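Local structure of peroxiredoxin 6 (Arenicola marina, 2V2G) at residues Lys169-Thr173 with Cys183-Val189; Thr126-Val130 with Ser142-Ala147. The protein probably acts as a thiol-specific peroxidase that reduces hydrogen peroxide to water and organic hydroperoxides to alcohols. The protein carries 1 engineered substitution. All coordinates share one frame; numbering follows the deposited sequence.

Contact 1. Residues Lys169-Thr173 with Cys183-Val189; sequences KKVAT and CMVVPGV
The peptide plane joining Val171 to Ala172 carries a methyl group of Val186 on one face: Val186 CG1 stands almost directly above Val171 C, at 3.4 Å. That branch lies beside its own backbone N (chi1 -62°), which also brings it near Ala172 CB, while the CG2 branch turns to the Lys170 carbonyl. At the edge of the same peptide, Ala172 N donates to Met184 O at 2.8 Å. Met184 N returns the bond to Ala172 O at 2.9 Å. A third bond, Val186 N to Lys170 O at 3.2 Å, is straight at its hydrogen. Met184 O serves a second neighbour, for Val171 CA approaches it to 3.1 Å in a CA-H...O contact.

The strands thus form a short antiparallel hairpin in the C-terminal part of the protein. Val171 CB meets Cys183 CB at 3.8 Å, with Leu165 of helix 153-168 touching both residues. Past the strands, the beta turn from Val186 to Val189 brings Val189 CG2 obliquely across Lys170 CB, at 3.6 Å; the extended lysine then leads away to a salt bridge with Glu193.

A bound benzoic acid lies close to Ala172. The chemistry implies a division of labour: three backbone bonds tie the two segments together, strand 214-216 takes the other edge of 183-185, and apolar Ala172 and Met184 face the start of helix 43-54 of the second subunit, whose Thr42, Pro43 and Val44 belong to the ligand pocket.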
loop_
_atom_site.group_PDB
_atom_site.type_symbol
_atom_site.label_atom_id
_atom_site.label_comp_id
_atom_site.label_asym_id
_atom_site.label_seq_id
_atom_site.Cartn_x
_atom_site.Cartn_y
_atom_site.Cartn_z
ATOM N N LYS A 169 -15.890 -15.873 1.522
ATOM C CA LYS A 169 -15.635 -16.967 2.476
ATOM C C LYS A 169 -15.154 -16.442 3.838
ATOM O O LYS A 169 -14.505 -15.407 3.914
ATOM C CB LYS A 169 -14.623 -17.946 1.852
ATOM C CG LYS A 169 -15.024 -18.464 0.437
ATOM C CD LYS A 169 -16.140 -19.423 0.545
ATOM C CE LYS A 169 -16.586 -19.890 -0.841
ATOM N NZ LYS A 169 -17.671 -20.852 -0.752
ATOM N N LYS A 170 -15.419 -17.202 4.907
ATOM C CA LYS A 170 -15.114 -16.796 6.313
ATOM C C LYS A 170 -13.660 -17.084 6.683
ATOM O O LYS A 170 -13.323 -17.705 7.692
ATOM C CB LYS A 170 -16.081 -17.479 7.272
ATOM C CG LYS A 170 -17.529 -17.101 6.973
ATOM C CD LYS A 170 -18.443 -17.733 7.949
ATOM C CE LYS A 170 -19.853 -17.155 7.784
ATOM N NZ LYS A 170 -20.862 -17.846 8.617
ATOM N N VAL A 171 -12.817 -16.540 5.834
ATOM C CA VAL A 171 -11.375 -16.700 5.998
ATOM C C VAL A 171 -10.707 -15.329 5.887
ATOM O O VAL A 171 -11.291 -14.403 5.398
ATOM C CB VAL A 171 -10.704 -17.683 4.991
ATOM C CG1 VAL A 171 -11.308 -19.099 5.170
ATOM C CG2 VAL A 171 -10.845 -17.171 3.483
ATOM N N ALA A 172 -9.447 -15.280 6.296
ATOM C CA ALA A 172 -8.592 -14.085 6.089
ATOM C C ALA A 172 -7.248 -14.617 5.640
ATOM O O ALA A 172 -6.841 -15.696 6.009
ATOM C CB ALA A 172 -8.470 -13.243 7.368
ATOM N N THR A 173 -6.499 -13.828 4.859
ATOM C CA THR A 173 -5.286 -14.326 4.242
ATOM C C THR A 173 -4.056 -13.868 5.082
ATOM O O THR A 173 -3.924 -12.681 5.451
ATOM C CB THR A 173 -5.116 -13.851 2.779
ATOM O OG1 THR A 173 -5.149 -12.436 2.674
ATOM C CG2 THR A 173 -6.238 -14.495 1.900
ATOM N N CYS A 183 -5.328 -20.466 4.267
ATOM C CA CYS A 183 -5.879 -19.262 4.828
ATOM C C CYS A 183 -6.116 -19.450 6.333
ATOM O O CYS A 183 -6.010 -20.594 6.847
ATOM C CB CYS A 183 -7.208 -18.949 4.115
ATOM S SG CYS A 183 -6.992 -18.625 2.378
ATOM N N MET A 184 -6.477 -18.366 7.013
ATOM C CA MET A 184 -6.892 -18.451 8.379
ATOM C C MET A 184 -8.378 -18.393 8.499
ATOM O O MET A 184 -9.033 -17.618 7.818
ATOM C CB MET A 184 -6.266 -17.315 9.213
ATOM C CG MET A 184 -4.837 -17.045 8.950
ATOM S SD MET A 184 -3.727 -18.444 9.084
ATOM C CE MET A 184 -4.090 -18.966 10.673
ATOM N N VAL A 185 -8.930 -19.216 9.387
ATOM C CA VAL A 185 -10.366 -19.164 9.714
ATOM C C VAL A 185 -10.554 -17.926 10.621
ATOM O O VAL A 185 -9.808 -17.741 11.569
ATOM C CB VAL A 185 -10.828 -20.405 10.440
ATOM C CG1 VAL A 185 -12.312 -20.290 10.803
ATOM C CG2 VAL A 185 -10.639 -21.630 9.525
ATOM N N VAL A 186 -11.534 -17.103 10.302
ATOM C CA VAL A 186 -11.740 -15.848 11.038
ATOM C C VAL A 186 -12.221 -16.177 12.453
ATOM O O VAL A 186 -12.921 -17.175 12.665
ATOM C CB VAL A 186 -12.676 -14.881 10.268
ATOM C CG1 VAL A 186 -12.055 -14.494 8.908
ATOM C CG2 VAL A 186 -14.103 -15.512 10.158
ATOM N N PRO A 187 -11.876 -15.327 13.458
ATOM C CA PRO A 187 -12.290 -15.599 14.850
ATOM C C PRO A 187 -13.803 -15.840 15.059
ATOM O O PRO A 187 -14.187 -16.653 15.935
ATOM C CB PRO A 187 -11.868 -14.313 15.572
ATOM C CG PRO A 187 -10.750 -13.799 14.772
ATOM C CD PRO A 187 -11.054 -14.098 13.372
ATOM N N GLY A 188 -14.644 -15.167 14.267
ATOM C CA GLY A 188 -16.089 -15.255 14.421
ATOM C C GLY A 188 -16.751 -16.612 14.163
ATOM O O GLY A 188 -17.927 -16.827 14.518
ATOM N N VAL A 189 -16.017 -17.525 13.527
ATOM C CA VAL A 189 -16.528 -18.859 13.209
ATOM C C VAL A 189 -16.351 -19.775 14.421
ATOM O O VAL A 189 -15.242 -20.074 14.855
ATOM C CB VAL A 189 -15.796 -19.444 11.958
ATOM C CG1 VAL A 189 -16.296 -20.872 11.611
ATOM C CG2 VAL A 189 -15.963 -18.498 10.773
#

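Contact 2. Residues Thr126-Val130 with Ser142-Ala147. With BEZ (benzoic acid), chain E.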
loop_
_atom_site.group_PDB
_atom_site.type_symbol
_atom_site.label_atom_id
_atom_site.label_comp_id
_atom_site.label_asym_id
_atom_site.label_seq_id
_atom_site.Cartn_x
_atom_site.Cartn_y
_atom_site.Cartn_z
ATOM N N THR A 126 -0.675 14.930 -8.292
ATOM C CA THR A 126 -0.957 13.735 -7.489
ATOM C C THR A 126 0.309 12.918 -7.245
ATOM O O THR A 126 1.261 13.005 -7.987
ATOM C CB THR A 126 -1.999 12.802 -8.123
ATOM O OG1 THR A 126 -1.550 12.335 -9.404
ATOM C CG2 THR A 126 -3.324 13.490 -8.352
ATOM N N CYS A 127 0.264 12.095 -6.200
ATOM C CA CYS A 127 1.269 11.052 -5.988
ATOM C C CYS A 127 0.933 9.795 -6.823
ATOM O O CYS A 127 0.276 9.909 -7.866
ATOM C CB CYS A 127 1.374 10.788 -4.484
ATOM S SG CYS A 127 -0.079 9.988 -3.745
ATOM N N ARG A 128 1.463 8.633 -6.424
ATOM C CA ARG A 128 1.210 7.374 -7.054
ATOM C C ARG A 128 0.259 6.582 -6.164
ATOM O O ARG A 128 0.655 5.743 -5.328
ATOM C CB ARG A 128 2.524 6.647 -7.251
ATOM C CG ARG A 128 3.475 7.292 -8.220
ATOM C CD ARG A 128 4.715 6.484 -8.500
ATOM N NE ARG A 128 5.699 7.354 -9.133
ATOM C CZ ARG A 128 5.649 7.850 -10.365
ATOM N NH1 ARG A 128 4.729 7.456 -11.210
ATOM N NH2 ARG A 128 6.496 8.797 -10.721
ATOM N N ALA A 129 -1.010 6.965 -6.185
ATOM C CA ALA A 129 -2.026 6.380 -5.307
ATOM C C ALA A 129 -2.709 5.199 -6.002
ATOM O O ALA A 129 -2.821 5.195 -7.208
ATOM C CB ALA A 129 -3.075 7.477 -4.895
ATOM N N VAL A 130 -3.227 4.271 -5.227
ATOM C CA VAL A 130 -4.052 3.182 -5.765
ATOM C C VAL A 130 -5.219 2.994 -4.830
ATOM O O VAL A 130 -5.059 2.861 -3.585
ATOM C CB VAL A 130 -3.333 1.882 -5.921
ATOM C CG1 VAL A 130 -4.257 0.777 -6.541
ATOM C CG2 VAL A 130 -2.026 2.030 -6.707
ATOM N N SER A 142 -6.204 0.849 0.127
ATOM C CA SER A 142 -5.539 1.941 -0.568
ATOM C C SER A 142 -4.021 1.919 -0.282
ATOM O O SER A 142 -3.611 1.439 0.775
ATOM C CB SER A 142 -6.131 3.294 -0.244
ATOM O OG SER A 142 -5.951 3.644 1.066
ATOM N N ILE A 143 -3.293 2.528 -1.209
ATOM C CA ILE A 143 -1.851 2.808 -1.007
ATOM C C ILE A 143 -1.573 4.192 -1.486
ATOM O O ILE A 143 -2.148 4.652 -2.503
ATOM C CB ILE A 143 -0.890 1.767 -1.623
ATOM C CG1 ILE A 143 -0.681 1.939 -3.105
ATOM C CG2 ILE A 143 -1.290 0.268 -1.314
ATOM C CD1 ILE A 143 0.187 0.885 -3.832
ATOM N N LEU A 144 -0.636 4.857 -0.829
ATOM C CA LEU A 144 -0.167 6.173 -1.254
ATOM C C LEU A 144 1.330 6.106 -1.335
ATOM O O LEU A 144 2.049 6.168 -0.307
ATOM C CB LEU A 144 -0.563 7.297 -0.275
ATOM C CG LEU A 144 -1.984 7.735 -0.084
ATOM C CD1 LEU A 144 -1.923 8.892 0.965
ATOM C CD2 LEU A 144 -2.621 8.162 -1.429
ATOM N N TYR A 145 1.818 5.925 -2.540
ATOM C CA TYR A 145 3.275 5.947 -2.785
ATOM C C TYR A 145 3.676 7.328 -3.355
ATOM O O TYR A 145 2.913 7.932 -4.134
ATOM C CB TYR A 145 3.678 4.885 -3.817
ATOM C CG TYR A 145 3.736 3.451 -3.330
ATOM C CD1 TYR A 145 3.041 3.018 -2.232
ATOM C CD2 TYR A 145 4.573 2.518 -3.986
ATOM C CE1 TYR A 145 3.127 1.697 -1.800
ATOM C CE2 TYR A 145 4.651 1.201 -3.574
ATOM C CZ TYR A 145 3.935 0.770 -2.481
ATOM O OH TYR A 145 4.004 -0.545 -2.016
ATOM N N PRO A 146 4.877 7.828 -3.003
ATOM C CA PRO A 146 5.295 9.104 -3.552
ATOM C C PRO A 146 5.827 9.041 -4.995
ATOM O O PRO A 146 6.102 7.918 -5.536
ATOM C CB PRO A 146 6.417 9.508 -2.599
ATOM C CG PRO A 146 7.067 8.204 -2.261
ATOM C CD PRO A 146 5.894 7.218 -2.132
ATOM N N ALA A 147 6.058 10.213 -5.622
ATOM C CA ALA A 147 6.525 10.247 -6.989
ATOM C C ALA A 147 7.837 9.485 -7.202
ATOM O O ALA A 147 8.105 8.983 -8.262
ATOM C CB ALA A 147 6.667 11.707 -7.432
HETATM C C BEZ E . 8.602 9.946 -12.935
HETATM O O1 BEZ E . 9.834 9.582 -13.205
HETATM O O2 BEZ E . 7.478 9.418 -13.332
HETATM C C1 BEZ E . 8.608 11.166 -12.089
HETATM C C2 BEZ E . 7.505 12.000 -12.081
HETATM C C3 BEZ E . 7.533 13.128 -11.308
HETATM C C4 BEZ E . 8.688 13.449 -10.593
HETATM C C5 BEZ E . 9.804 12.601 -10.570
HETATM C C6 BEZ E . 9.768 11.444 -11.342
#
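Arg128 and Tyr145 form a hydrogen-bonded antiparallel pair in the hairpin of strands 124-133 and 139-145, at one edge of the mixed sheet of the thioredoxin-like part. Arg128 N reaches Tyr145 O at 2.8 Å, and Tyr145 N answers to Arg128 O. Val130 and Ile143 make the next such pair, Val130 N to Ile143 O and Ile143 N to Val130 O, each 3.0 Å. Ser142 to Leu144 carry the sheet on into the second subunit.

Between the two segments, the side-chain hydrogen bonds come from Arg128. Its chain runs extended from CG to NE, CD passing Pro146 O, and the turn about CD-NE (chi4 -71°) sets the guanidinium so that Ala147 O lies in its plane. Two nitrogens grip that one oxygen side-on: NE at 3.0 Å, above the carbonyl plane, and NH2 at 2.9 Å, on a lone pair. NH2 also donates to benzoic acid O2 at 2.9 Å, whereas NH1 turns to Glu48 in a salt bridge and to Ser45, an engineered residue at the predicted peroxidatic position. Tyr145 OH bonds to Glu155 of the second subunit.

Apolar contacts divide between the two faces of the sheet. Leu144 CD2 sits against Ala129 CB at 3.6 Å; on the face of Arg128 and Tyr145, Val130 CG2 and Ile143 CD1 lie side by side at 3.8 Å, this Ile143 methyl resting over the Tyr145 ring.

The Ala147 carbonyl and Glu48 probably fix the rotation of the guanidinium, so that NH2 faces the bound benzoic acid, which Thr42 OG1 and the backbone N of Val44 and Ser45 also hold.

Overall arrangement
Contact 2 comes first along the chain and closes before contact 1 opens, with helix 153-168 between them. Their centres are 29 Å apart and their nearest atoms about 14 Å, so neither touches the other. Contact 2 joins the last two strands of the seven-stranded mixed sheet of the thioredoxin-like part; contact 1 pairs two strands of the separate four-stranded antiparallel sheet in the C-terminal part. The dimer brings them into one scheme: strand 139-145 continues the large sheet across the interface, while the C-terminal hairpin reaches over the second subunit's pocket. Each pocket is therefore probably assembled from its own Arg128 and the partner's C-terminal hairpin.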